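Local atomic coordinates of beta-glucanase (Podospora anserina, PDB entry 4LE4), a protein that probably hydrolyses beta-glucan chains as a glycoside hydrolase of family GH131, and binds the cellulose fragment cellotriose. Residues 3-8 against 229-234; 64-69 against 78-83; 97-102 against 165-170; 125-130 against 143-148. All blocks are in the same frame, centred on the assembly; numbering follows the deposited sequence.

In the fold
The protein is a concanavalin-like sandwich of two antiparallel sheets. Contacts 1 and 3 lie in the same sheet, with centres 10 Å apart. Strands 222-233 and 94-102 are neighbours there, and His98 N probably donates to Tyr230 O (2.8 Å). Contact 4 belongs to the other sheet. It meets contact 3 across the interior, where Phe99 CE2 lies 3.6 Å from Leu127 CD1 and the Tyr167 ring reaches Trp145. Contact 2 spans both sheets, with 64-66 in one and 78-83 in the other. It sits across the centre of the chain from contact 1, about 23 Å away between centres. Its nearest atoms stay about 7 Å from those of contact 3.

Contact 1: residues 3-8 against 229-234; sequences ILWDGR and VYIESG
A classic beta bulge sets Leu4 and Trp5 opposite the single residue Ile231, where the N-terminal strand pairs antiparallel with strand 222-233. Ile231 O accepts from both amides, Leu4 N at 2.8 Å and Trp5 N at 3.2 Å. Beyond the bulge Ile231 N returns a nearly straight bond to Trp5 O (2.9 Å). Trp5 CG is anti to the backbone N (chi1 167°), which carries the indole over the strand. Its CE3 rests on Ile231 CD1 (3.6 Å), and Val229 CG1 comes in at the ring edge. The indole NE1 bonds to Pro29 O. On the other face of the sheet Arg8 lies alongside Tyr230, with its guanidinium over the phenol in a cation-pi contact (CZ to ring centroid 5.0 Å). Asp6 positions that group, gripped side-on by NE and NH1, one to each carboxylate oxygen. A methionine in place of Arg8 would probably leave the Asp6 carboxylate without its ionic mate and the Tyr230 face without its cation. Asp6 OD1 also takes the backbone N of Arg8, closing an Asx turn. At the end of the pairing a water links the strands, donating to Gly7 O (3.0 Å) and accepting from Val229 N (2.9 Å).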
loop_
_atom_site.group_PDB
_atom_site.type_symbol
_atom_site.label_atom_id
_atom_site.label_comp_id
_atom_site.label_asym_id
_atom_site.label_seq_id
_atom_site.Cartn_x
_atom_site.Cartn_y
_atom_site.Cartn_z
ATOM N N ILE A 3 -6.207 -8.045 15.528
ATOM C CA ILE A 3 -6.328 -7.775 14.097
ATOM C C ILE A 3 -7.761 -7.402 13.801
ATOM O O ILE A 3 -8.662 -8.223 14.008
ATOM C CB ILE A 3 -5.993 -9.001 13.246
ATOM C CG1 ILE A 3 -4.528 -9.362 13.439
ATOM C CG2 ILE A 3 -6.331 -8.714 11.759
ATOM C CD1 ILE A 3 -4.113 -10.679 12.764
ATOM N N LEU A 4 -7.981 -6.184 13.309
ATOM C CA LEU A 4 -9.323 -5.730 12.977
ATOM C C LEU A 4 -9.702 -6.206 11.590
ATOM O O LEU A 4 -10.856 -6.532 11.320
ATOM C CB LEU A 4 -9.399 -4.200 12.988
ATOM C CG LEU A 4 -9.141 -3.490 14.310
ATOM C CD1 LEU A 4 -9.226 -1.990 14.098
ATOM C CD2 LEU A 4 -10.184 -3.936 15.328
ATOM N N TRP A 5 -8.725 -6.215 10.692
ATOM C CA TRP A 5 -8.975 -6.647 9.329
ATOM C C TRP A 5 -7.674 -7.221 8.766
ATOM O O TRP A 5 -6.589 -6.683 8.988
ATOM C CB TRP A 5 -9.478 -5.474 8.482
ATOM C CG TRP A 5 -9.456 -5.752 6.992
ATOM C CD1 TRP A 5 -10.431 -6.341 6.246
ATOM C CD2 TRP A 5 -8.396 -5.416 6.083
ATOM N NE1 TRP A 5 -10.055 -6.386 4.914
ATOM C CE2 TRP A 5 -8.805 -5.824 4.793
ATOM C CE3 TRP A 5 -7.144 -4.798 6.238
ATOM C CZ2 TRP A 5 -7.999 -5.638 3.644
ATOM C CZ3 TRP A 5 -6.323 -4.607 5.071
ATOM C CH2 TRP A 5 -6.772 -5.030 3.811
ATOM N N ASP A 6 -7.804 -8.352 8.081
ATOM C CA ASP A 6 -6.667 -9.066 7.513
ATOM C C ASP A 6 -6.672 -8.999 5.983
ATOM O O ASP A 6 -7.573 -9.538 5.313
ATOM C CB ASP A 6 -6.725 -10.530 7.953
ATOM C CG ASP A 6 -5.389 -11.219 7.867
ATOM O OD1 ASP A 6 -4.606 -10.874 6.946
ATOM O OD2 ASP A 6 -5.129 -12.130 8.701
ATOM N N GLY A 7 -5.639 -8.366 5.422
ATOM C CA GLY A 7 -5.593 -8.265 3.984
ATOM C C GLY A 7 -4.414 -9.031 3.434
ATOM O O GLY A 7 -3.918 -8.695 2.367
ATOM N N ARG A 8 -3.997 -10.087 4.125
ATOM C CA ARG A 8 -2.849 -10.842 3.671
ATOM C C ARG A 8 -3.081 -11.907 2.609
ATOM O O ARG A 8 -2.138 -12.564 2.216
ATOM C CB ARG A 8 -2.129 -11.417 4.883
ATOM C CG ARG A 8 -1.464 -10.285 5.659
ATOM C CD ARG A 8 -0.850 -10.737 6.928
ATOM N NE ARG A 8 -1.801 -11.275 7.899
ATOM C CZ ARG A 8 -1.433 -11.772 9.074
ATOM N NH1 ARG A 8 -2.344 -12.242 9.922
ATOM N NH2 ARG A 8 -0.145 -11.814 9.400
ATOM N N VAL A 229 -0.320 -7.017 4.513
ATOM C CA VAL A 229 -1.257 -5.909 4.630
ATOM C C VAL A 229 -2.350 -6.272 5.651
ATOM O O VAL A 229 -3.058 -7.237 5.450
ATOM C CB VAL A 229 -1.950 -5.656 3.289
ATOM C CG1 VAL A 229 -2.945 -4.472 3.432
ATOM C CG2 VAL A 229 -0.873 -5.364 2.180
ATOM N N TYR A 230 -2.462 -5.522 6.736
ATOM C CA TYR A 230 -3.504 -5.773 7.744
ATOM C C TYR A 230 -3.635 -4.556 8.659
ATOM O O TYR A 230 -2.785 -3.660 8.671
ATOM C CB TYR A 230 -3.216 -7.063 8.557
ATOM C CG TYR A 230 -2.009 -7.026 9.486
ATOM C CD1 TYR A 230 -2.173 -6.784 10.856
ATOM C CD2 TYR A 230 -0.709 -7.256 9.006
ATOM C CE1 TYR A 230 -1.073 -6.776 11.731
ATOM C CE2 TYR A 230 0.394 -7.246 9.875
ATOM C CZ TYR A 230 0.189 -7.006 11.236
ATOM O OH TYR A 230 1.244 -7.024 12.109
ATOM N N ILE A 231 -4.726 -4.509 9.402
ATOM C CA ILE A 231 -4.992 -3.386 10.290
ATOM C C ILE A 231 -5.246 -3.927 11.687
ATOM O O ILE A 231 -6.037 -4.850 11.856
ATOM C CB ILE A 231 -6.225 -2.615 9.831
ATOM C CG1 ILE A 231 -5.975 -1.987 8.442
ATOM C CG2 ILE A 231 -6.527 -1.521 10.860
ATOM C CD1 ILE A 231 -7.287 -1.516 7.723
ATOM N N GLU A 232 -4.580 -3.352 12.683
ATOM C CA GLU A 232 -4.746 -3.838 14.048
ATOM C C GLU A 232 -4.940 -2.676 15.030
ATOM O O GLU A 232 -4.640 -1.517 14.720
ATOM C CB GLU A 232 -3.530 -4.705 14.424
ATOM C CG GLU A 232 -2.405 -3.968 15.050
ATOM C CD GLU A 232 -1.124 -4.776 15.215
ATOM O OE1 GLU A 232 -1.158 -5.948 15.627
ATOM O OE2 GLU A 232 -0.056 -4.205 14.951
ATOM N N SER A 233 -5.482 -2.980 16.205
ATOM C CA SER A 233 -5.676 -1.936 17.201
ATOM C C SER A 233 -5.104 -2.409 18.513
ATOM O O SER A 233 -4.746 -3.581 18.645
ATOM C CB SER A 233 -7.156 -1.626 17.403
ATOM O OG SER A 233 -7.830 -2.794 17.828
ATOM N N GLY A 234 -5.029 -1.482 19.469
ATOM C CA GLY A 234 -4.509 -1.780 20.787
ATOM C C GLY A 234 -3.212 -2.561 20.762
ATOM O O GLY A 234 -3.227 -3.788 20.836
HETATM O O HOH W 1 -0.941 -8.505 2.073
#

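Contact 2: residues 64-69 against 78-83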
loop_
_atom_site.group_PDB
_atom_site.type_symbol
_atom_site.label_atom_id
_atom_site.label_comp_id
_atom_site.label_asym_id
_atom_site.label_seq_id
_atom_site.Cartn_x
_atom_site.Cartn_y
_atom_site.Cartn_z
ATOM N N ILE A 64 1.171 -6.170 -7.984
ATOM C CA ILE A 64 0.176 -5.232 -8.475
ATOM C C ILE A 64 0.832 -4.542 -9.661
ATOM O O ILE A 64 1.944 -4.028 -9.572
ATOM C CB ILE A 64 -0.247 -4.234 -7.353
ATOM C CG1 ILE A 64 -1.116 -5.006 -6.347
ATOM C CG2 ILE A 64 -1.057 -3.078 -7.945
ATOM C CD1 ILE A 64 -1.629 -4.197 -5.166
ATOM N N THR A 65 0.134 -4.576 -10.777
ATOM C CA THR A 65 0.653 -4.055 -12.037
ATOM C C THR A 65 -0.121 -2.919 -12.692
ATOM O O THR A 65 -1.343 -2.931 -12.739
ATOM C CB THR A 65 0.695 -5.221 -13.060
ATOM O OG1 THR A 65 1.608 -6.222 -12.579
ATOM C CG2 THR A 65 1.120 -4.739 -14.439
ATOM N N LEU A 66 0.612 -1.953 -13.220
ATOM C CA LEU A 66 -0.002 -0.884 -13.977
ATOM C C LEU A 66 0.472 -1.186 -15.384
ATOM O O LEU A 66 1.683 -1.350 -15.609
ATOM C CB LEU A 66 0.555 0.480 -13.601
ATOM C CG LEU A 66 0.269 0.970 -12.186
ATOM C CD1 LEU A 66 0.935 2.359 -11.949
ATOM C CD2 LEU A 66 -1.239 1.068 -12.046
ATOM N N ASP A 67 -0.460 -1.285 -16.319
ATOM C CA ASP A 67 -0.060 -1.516 -17.707
ATOM C C ASP A 67 -0.750 -0.479 -18.570
ATOM O O ASP A 67 -1.293 0.469 -18.036
ATOM C CB ASP A 67 -0.369 -2.954 -18.156
ATOM C CG ASP A 67 -1.872 -3.261 -18.288
ATOM O OD1 ASP A 67 -2.725 -2.348 -18.236
ATOM O OD2 ASP A 67 -2.194 -4.464 -18.472
ATOM N N ASN A 68 -0.751 -0.644 -19.895
ATOM C CA ASN A 68 -1.364 0.368 -20.739
ATOM C C ASN A 68 -2.859 0.534 -20.596
ATOM O O ASN A 68 -3.418 1.538 -21.051
ATOM C CB ASN A 68 -1.038 0.129 -22.213
ATOM C CG ASN A 68 0.439 0.234 -22.504
ATOM O OD1 ASN A 68 1.116 1.172 -22.059
ATOM N ND2 ASN A 68 0.959 -0.731 -23.266
ATOM N N THR A 69 -3.517 -0.422 -19.942
ATOM C CA THR A 69 -4.972 -0.363 -19.783
ATOM C C THR A 69 -5.432 -0.010 -18.355
ATOM O O THR A 69 -6.629 -0.010 -18.070
ATOM C CB THR A 69 -5.591 -1.721 -20.098
ATOM O OG1 THR A 69 -5.211 -2.648 -19.070
ATOM C CG2 THR A 69 -5.041 -2.253 -21.440
ATOM N N ARG A 78 -3.006 6.426 -13.968
ATOM C CA ARG A 78 -3.107 4.944 -13.985
ATOM C C ARG A 78 -3.333 4.486 -12.539
ATOM O O ARG A 78 -2.708 5.008 -11.616
ATOM C CB ARG A 78 -1.817 4.269 -14.450
ATOM C CG ARG A 78 -1.271 4.762 -15.750
ATOM C CD ARG A 78 0.259 4.504 -15.783
ATOM N NE ARG A 78 0.410 3.234 -16.413
ATOM C CZ ARG A 78 1.525 2.560 -16.646
ATOM N NH1 ARG A 78 2.748 2.980 -16.284
ATOM N NH2 ARG A 78 1.383 1.444 -17.337
ATOM N N ARG A 79 -4.199 3.496 -12.346
ATOM C CA ARG A 79 -4.496 3.003 -10.995
ATOM C C ARG A 79 -4.856 1.527 -10.955
ATOM O O ARG A 79 -5.543 1.043 -11.819
ATOM C CB ARG A 79 -5.717 3.741 -10.400
ATOM C CG ARG A 79 -5.627 5.259 -10.391
ATOM C CD ARG A 79 -6.963 5.868 -10.036
ATOM N NE ARG A 79 -7.201 5.788 -8.606
ATOM C CZ ARG A 79 -8.145 6.482 -7.977
ATOM N NH1 ARG A 79 -8.938 7.304 -8.665
ATOM N NH2 ARG A 79 -8.291 6.349 -6.668
ATOM N N THR A 80 -4.411 0.854 -9.900
ATOM C CA THR A 80 -4.777 -0.532 -9.614
ATOM C C THR A 80 -4.800 -0.479 -8.086
ATOM O O THR A 80 -3.742 -0.387 -7.438
ATOM C CB THR A 80 -3.739 -1.578 -10.061
ATOM O OG1 THR A 80 -3.638 -1.589 -11.490
ATOM C CG2 THR A 80 -4.181 -2.951 -9.599
ATOM N N GLU A 81 -5.999 -0.506 -7.529
ATOM C CA GLU A 81 -6.135 -0.384 -6.073
ATOM C C GLU A 81 -7.190 -1.327 -5.512
ATOM O O GLU A 81 -8.180 -1.604 -6.174
ATOM C CB GLU A 81 -6.528 1.082 -5.731
ATOM C CG GLU A 81 -5.488 2.102 -6.171
ATOM C CD GLU A 81 -6.091 3.476 -6.484
ATOM O OE1 GLU A 81 -7.130 3.838 -5.861
ATOM O OE2 GLU A 81 -5.528 4.187 -7.350
ATOM N N LEU A 82 -6.949 -1.803 -4.282
ATOM C CA LEU A 82 -7.841 -2.671 -3.538
ATOM C C LEU A 82 -8.205 -1.860 -2.289
ATOM O O LEU A 82 -7.365 -1.143 -1.757
ATOM C CB LEU A 82 -7.110 -3.955 -3.067
ATOM C CG LEU A 82 -6.404 -4.729 -4.186
ATOM C CD1 LEU A 82 -5.666 -5.913 -3.619
ATOM C CD2 LEU A 82 -7.446 -5.153 -5.197
ATOM N N ILE A 83 -9.443 -1.973 -1.841
ATOM C CA ILE A 83 -9.883 -1.267 -0.641
ATOM C C ILE A 83 -10.388 -2.319 0.355
ATOM O O ILE A 83 -11.073 -3.266 -0.030
ATOM C CB ILE A 83 -11.027 -0.259 -0.992
ATOM C CG1 ILE A 83 -10.452 0.865 -1.868
ATOM C CG2 ILE A 83 -11.586 0.453 0.273
ATOM C CD1 ILE A 83 -11.517 1.734 -2.455
#
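Leu66 and Arg78 cross at a slant, and Leu66 CB sits over the centre of one guanidinium face, 3.8 Å from Arg78 CZ. The flat group is thus packed against an aliphatic carbon while its edge serves polar partners. Arg78 NH2 donates to Asp67 O (2.9 Å) almost in the guanidinium plane and nearly straight at the hydrogen. Relative to the acceptor, the donor stands well above the carbonyl plane, 70° out of it. A bend at chi3 brings Arg78 NH2 to Asp67 O. Arg78 NH1 is held elsewhere, in a salt bridge with Glu211 and a bond to Ser220 O. Further along, Leu66 and Thr80 run alongside each other, pointing opposite ways, with Leu66 CD2 3.6 Å from Thr80 OG1. The Thr80 hydroxyl is anti to its carbonyl carbon (chi1 -66°) and donates to Thr65 O (2.9 Å). Its methyl, Thr80 CG2, instead meets Ile64 CG2 at 3.5 Å. One small side chain therefore offers a polar branch to the backbone and an apolar one to the isoleucine. The axes of strand segments 64-66 and 78-83 come within 6.8 Å and run roughly antiparallel, at 160°, without a backbone bridge between them. The strands belong to the two facing sheets of the sandwich: 61-66 lies between strands 44-47 and 222-233, and 78-84 between strands 30-34 and 209-211.

Contact 3: residues 97-102 against 165-170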
loop_
_atom_site.group_PDB
_atom_site.type_symbol
_atom_site.label_atom_id
_atom_site.label_comp_id
_atom_site.label_asym_id
_atom_site.label_seq_id
_atom_site.Cartn_x
_atom_site.Cartn_y
_atom_site.Cartn_z
ATOM N N TYR A 97 -1.926 0.730 10.619
ATOM C CA TYR A 97 -2.144 0.230 9.262
ATOM C C TYR A 97 -0.836 -0.341 8.731
ATOM O O TYR A 97 0.109 0.398 8.488
ATOM C CB TYR A 97 -2.593 1.361 8.349
ATOM C CG TYR A 97 -4.048 1.687 8.442
ATOM C CD1 TYR A 97 -4.590 2.178 9.629
ATOM C CD2 TYR A 97 -4.885 1.530 7.337
ATOM C CE1 TYR A 97 -5.944 2.510 9.697
ATOM C CE2 TYR A 97 -6.233 1.855 7.397
ATOM C CZ TYR A 97 -6.755 2.349 8.582
ATOM O OH TYR A 97 -8.089 2.731 8.620
ATOM N N HIS A 98 -0.792 -1.651 8.546
ATOM C CA HIS A 98 0.420 -2.328 8.087
ATOM C C HIS A 98 0.455 -2.683 6.602
ATOM O O HIS A 98 -0.567 -2.937 5.971
ATOM C CB HIS A 98 0.586 -3.692 8.776
ATOM C CG HIS A 98 0.959 -3.651 10.224
ATOM N ND1 HIS A 98 0.027 -3.550 11.238
ATOM C CD2 HIS A 98 2.162 -3.791 10.829
ATOM C CE1 HIS A 98 0.644 -3.622 12.407
ATOM N NE2 HIS A 98 1.938 -3.774 12.184
ATOM N N PHE A 99 1.666 -2.732 6.063
ATOM C CA PHE A 99 1.899 -3.200 4.691
ATOM C C PHE A 99 3.381 -3.279 4.413
ATOM O O PHE A 99 4.170 -2.577 5.032
ATOM C CB PHE A 99 1.192 -2.371 3.604
ATOM C CG PHE A 99 1.663 -0.927 3.501
ATOM C CD1 PHE A 99 1.179 0.018 4.385
ATOM C CD2 PHE A 99 2.593 -0.529 2.514
ATOM C CE1 PHE A 99 1.597 1.349 4.320
ATOM C CE2 PHE A 99 3.023 0.838 2.440
ATOM C CZ PHE A 99 2.516 1.761 3.348
ATOM N N SER A 100 3.763 -4.174 3.501
ATOM C CA SER A 100 5.156 -4.309 3.123
ATOM C C SER A 100 5.124 -4.106 1.596
ATOM O O SER A 100 4.202 -4.537 0.927
ATOM C CB SER A 100 5.705 -5.684 3.522
ATOM O OG SER A 100 5.668 -5.855 4.949
ATOM N N LEU A 101 6.130 -3.412 1.081
ATOM C CA LEU A 101 6.223 -3.060 -0.331
ATOM C C LEU A 101 7.626 -3.279 -0.887
ATOM O O LEU A 101 8.601 -3.021 -0.202
ATOM C CB LEU A 101 5.875 -1.570 -0.450
ATOM C CG LEU A 101 5.951 -0.909 -1.824
ATOM C CD1 LEU A 101 4.826 -1.422 -2.714
ATOM C CD2 LEU A 101 5.827 0.636 -1.608
ATOM N N MET A 102 7.724 -3.667 -2.161
ATOM C CA MET A 102 9.054 -3.876 -2.776
ATOM C C MET A 102 8.929 -3.647 -4.278
ATOM O O MET A 102 7.857 -3.832 -4.861
ATOM C CB MET A 102 9.524 -5.332 -2.495
ATOM C CG MET A 102 10.849 -5.805 -3.141
ATOM S SD MET A 102 10.596 -6.423 -4.852
ATOM C CE MET A 102 9.882 -8.098 -4.531
ATOM N N VAL A 165 5.964 -1.170 6.662
ATOM C CA VAL A 165 5.456 0.088 7.210
ATOM C C VAL A 165 4.224 -0.124 8.099
ATOM O O VAL A 165 3.475 -1.098 7.928
ATOM C CB VAL A 165 4.955 0.998 6.044
ATOM C CG1 VAL A 165 4.253 2.275 6.583
ATOM C CG2 VAL A 165 6.112 1.347 5.105
ATOM N N ALA A 166 4.077 0.737 9.102
ATOM C CA ALA A 166 2.846 0.762 9.849
ATOM C C ALA A 166 2.533 2.243 10.060
ATOM O O ALA A 166 3.380 2.985 10.574
ATOM C CB ALA A 166 2.953 0.046 11.196
ATOM N N TYR A 167 1.358 2.690 9.602
ATOM C CA TYR A 167 0.941 4.078 9.871
ATOM C C TYR A 167 0.285 3.980 11.260
ATOM O O TYR A 167 -0.599 3.165 11.433
ATOM C CB TYR A 167 -0.176 4.541 8.948
ATOM C CG TYR A 167 0.122 4.570 7.482
ATOM C CD1 TYR A 167 1.381 4.918 7.016
ATOM C CD2 TYR A 167 -0.895 4.324 6.552
ATOM C CE1 TYR A 167 1.626 5.031 5.642
ATOM C CE2 TYR A 167 -0.667 4.430 5.177
ATOM C CZ TYR A 167 0.602 4.788 4.727
ATOM O OH TYR A 167 0.848 4.913 3.361
ATOM N N GLU A 168 0.738 4.775 12.221
ATOM C CA GLU A 168 0.149 4.800 13.572
ATOM C C GLU A 168 -0.840 5.961 13.490
ATOM O O GLU A 168 -0.452 7.132 13.530
ATOM C CB GLU A 168 1.235 5.102 14.611
ATOM C CG GLU A 168 0.641 5.375 16.010
ATOM C CD GLU A 168 1.668 5.520 17.118
ATOM O OE1 GLU A 168 2.876 5.638 16.840
ATOM O OE2 GLU A 168 1.245 5.528 18.298
ATOM N N ILE A 169 -2.121 5.653 13.346
ATOM C CA ILE A 169 -3.072 6.724 13.178
ATOM C C ILE A 169 -3.974 6.881 14.408
ATOM O O ILE A 169 -4.541 5.905 14.882
ATOM C CB ILE A 169 -3.957 6.454 11.937
ATOM C CG1 ILE A 169 -3.055 6.125 10.723
ATOM C CG2 ILE A 169 -4.860 7.682 11.651
ATOM C CD1 ILE A 169 -3.790 5.915 9.429
ATOM N N ASP A 170 -4.078 8.101 14.913
ATOM C CA ASP A 170 -4.994 8.367 16.023
ATOM C C ASP A 170 -6.077 9.215 15.390
ATOM O O ASP A 170 -5.892 10.424 15.213
ATOM C CB ASP A 170 -4.323 9.164 17.146
ATOM C CG ASP A 170 -5.210 9.256 18.395
ATOM O OD1 ASP A 170 -6.451 9.152 18.253
ATOM O OD2 ASP A 170 -4.666 9.429 19.508
#
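Tyr97 O is approached by two groups of the adjacent strand: Tyr167 N donates to it at 2.8 Å, and Ala166 CA makes a CA-H...O contact at 3.1 Å. Tyr97 N answers with a bond to Tyr167 O. Phe99 and Val165 form the next hydrogen-bonded pair of this antiparallel ladder in the sandwich. Phe99 CG lies between its own backbone N and carbonyl carbon (chi1 64°), and the ring leans across the neighbouring strand. Val165 CB covers one face of it, 3.9 Å from the ring centroid. The edge of Phe99 points at the face of Tyr167 in an offset edge-to-face pair, planes at 68°, with Phe99 CE1 3.6 Å from Tyr167 CZ. The Tyr167 hydroxyl bonds to Ala118 O of the opposing sheet. An alanine at Tyr167 removes ring and hydroxyl, and is likely to leave a gap beside the Phe99 edge and Ala118 O without this donor. On the other side of the ladder Ala166 CB lies over a face of the His98 imidazole, 4.1 Å from its centroid. Backbone bonds set the register; side chains add apolar and CH-pi contact, and Ala118 O satisfies the buried Tyr167 hydroxyl.

Contact 4: residues 125-130 against 143-148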
loop_
_atom_site.group_PDB
_atom_site.type_symbol
_atom_site.label_atom_id
_atom_site.label_comp_id
_atom_site.label_asym_id
_atom_site.label_seq_id
_atom_site.Cartn_x
_atom_site.Cartn_y
_atom_site.Cartn_z
ATOM N N THR A 125 -2.460 10.858 4.492
ATOM C CA THR A 125 -1.147 10.204 4.589
ATOM C C THR A 125 -1.046 9.175 3.435
ATOM O O THR A 125 -2.060 8.738 2.902
ATOM C CB THR A 125 -0.868 9.546 5.954
ATOM O OG1 THR A 125 0.538 9.275 6.043
ATOM C CG2 THR A 125 -1.667 8.237 6.128
ATOM N N GLU A 126 0.175 8.854 3.031
ATOM C CA GLU A 126 0.411 7.941 1.900
ATOM C C GLU A 126 1.919 7.871 1.692
ATOM O O GLU A 126 2.683 8.596 2.360
ATOM C CB GLU A 126 -0.196 8.571 0.640
ATOM C CG GLU A 126 0.502 9.924 0.233
ATOM C CD GLU A 126 -0.324 10.792 -0.719
ATOM O OE1 GLU A 126 -0.951 10.220 -1.621
ATOM O OE2 GLU A 126 -0.329 12.058 -0.597
ATOM N N LEU A 127 2.363 6.979 0.793
ATOM C CA LEU A 127 3.769 6.997 0.402
ATOM C C LEU A 127 3.726 7.606 -1.007
ATOM O O LEU A 127 2.677 7.602 -1.664
ATOM C CB LEU A 127 4.390 5.593 0.300
ATOM C CG LEU A 127 4.393 4.752 1.573
ATOM C CD1 LEU A 127 5.184 3.452 1.291
ATOM C CD2 LEU A 127 4.982 5.517 2.742
ATOM N N LYS A 128 4.857 8.149 -1.446
ATOM C CA LYS A 128 4.964 8.686 -2.788
ATOM C C LYS A 128 6.311 8.303 -3.328
ATOM O O LYS A 128 7.247 8.009 -2.586
ATOM C CB LYS A 128 4.857 10.216 -2.798
ATOM C CG LYS A 128 3.456 10.723 -2.521
ATOM C CD LYS A 128 3.359 12.214 -2.841
ATOM C CE LYS A 128 1.918 12.688 -2.693
ATOM N NZ LYS A 128 1.732 14.052 -3.250
ATOM N N SER A 129 6.419 8.293 -4.649
ATOM C CA SER A 129 7.688 8.000 -5.258
ATOM C C SER A 129 7.703 8.732 -6.610
ATOM O O SER A 129 6.656 9.169 -7.107
ATOM C CB SER A 129 7.865 6.484 -5.457
ATOM O OG SER A 129 7.102 5.997 -6.563
ATOM N N GLY A 130 8.892 8.839 -7.188
ATOM C CA GLY A 130 9.013 9.498 -8.472
ATOM C C GLY A 130 9.160 11.008 -8.397
ATOM O O GLY A 130 9.229 11.595 -7.336
ATOM N N LEU A 143 11.664 6.959 -1.939
ATOM C CA LEU A 143 10.347 6.470 -1.517
ATOM C C LEU A 143 10.105 7.425 -0.326
ATOM O O LEU A 143 10.966 7.561 0.545
ATOM C CB LEU A 143 10.427 5.033 -1.004
ATOM C CG LEU A 143 9.116 4.390 -0.549
ATOM C CD1 LEU A 143 8.057 4.420 -1.666
ATOM C CD2 LEU A 143 9.421 2.941 -0.122
ATOM N N ARG A 144 8.945 8.061 -0.277
ATOM C CA ARG A 144 8.656 9.048 0.772
ATOM C C ARG A 144 7.386 8.735 1.525
ATOM O O ARG A 144 6.441 8.180 0.968
ATOM C CB ARG A 144 8.401 10.411 0.139
ATOM C CG ARG A 144 9.481 10.932 -0.795
ATOM C CD ARG A 144 8.819 11.859 -1.810
ATOM N NE ARG A 144 9.753 12.511 -2.730
ATOM C CZ ARG A 144 10.281 13.719 -2.530
ATOM N NH1 ARG A 144 11.107 14.243 -3.435
ATOM N NH2 ARG A 144 10.003 14.405 -1.424
ATOM N N TRP A 145 7.357 9.143 2.782
ATOM C CA TRP A 145 6.143 9.034 3.577
ATOM C C TRP A 145 5.678 10.488 3.691
ATOM O O TRP A 145 6.440 11.339 4.135
ATOM C CB TRP A 145 6.436 8.485 4.968
ATOM C CG TRP A 145 5.216 8.528 5.840
ATOM C CD1 TRP A 145 4.012 7.899 5.623
ATOM C CD2 TRP A 145 5.076 9.252 7.076
ATOM N NE1 TRP A 145 3.144 8.191 6.653
ATOM C CE2 TRP A 145 3.769 9.013 7.553
ATOM C CE3 TRP A 145 5.930 10.079 7.815
ATOM C CZ2 TRP A 145 3.287 9.576 8.753
ATOM C CZ3 TRP A 145 5.456 10.651 9.013
ATOM C CH2 TRP A 145 4.146 10.388 9.462
ATOM N N CYS A 146 4.442 10.761 3.303
ATOM C CA CYS A 146 3.885 12.106 3.336
ATOM C C CYS A 146 2.687 12.185 4.283
ATOM O O CYS A 146 1.981 11.177 4.520
ATOM C CB CYS A 146 3.395 12.502 1.945
ATOM S SG CYS A 146 4.725 12.466 0.739
ATOM N N VAL A 147 2.482 13.393 4.812
ATOM C CA VAL A 147 1.350 13.699 5.687
ATOM C C VAL A 147 0.819 15.023 5.151
ATOM O O VAL A 147 1.557 16.011 5.085
ATOM C CB VAL A 147 1.768 13.876 7.177
ATOM C CG1 VAL A 147 0.542 14.252 8.005
ATOM C CG2 VAL A 147 2.397 12.591 7.691
ATOM N N GLY A 148 -0.435 15.025 4.721
ATOM C CA GLY A 148 -1.004 16.239 4.156
ATOM C C GLY A 148 -0.238 16.694 2.927
ATOM O O GLY A 148 -0.178 17.885 2.615
HETATM O O HOH W 2 10.129 10.671 -4.790
HETATM O O HOH W 3 10.879 14.123 -6.532
#
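The Trp145 indole receives Leu127 CD2 at its edge, near the ring plane, 3.9 Å from Trp145 CD1. Val147 CG2 lies over one face toward the rim. Phe178 stacks on the indole, and the Tyr167 ring meets it at a tilt, so the indole packs against the opposite sheet of the sandwich. The other flat group, the Arg144 guanidinium, has a water in its plane at the edge; Arg144 NE donates to this water (2.8 Å), which lies beside Gly130 O. Between the strands Thr125 OG1, anti to its backbone N (chi1 -165°), donates to Cys146 O (2.8 Å) and accepts a weak, bent bond from Trp145 NE1 (2.9 Å). Glu126 N also donates to Cys146 O. In return Cys146 N makes an almost straight bond to Glu126 O (2.9 Å), and Lys128 and Arg144 form the next hydrogen-bonded pair. Lys128 CD passes Cys146 SG at 3.8 Å. The faces of this antiparallel pair thus differ: leucine, valine and indole meet the core, with the threonine hydroxyl tied to Cys146 O and, weakly, to Trp145 NE1; on the other face Lys128 makes a salt bridge with Glu114, and Arg144 bonds to water and, through NH2, to Thr151.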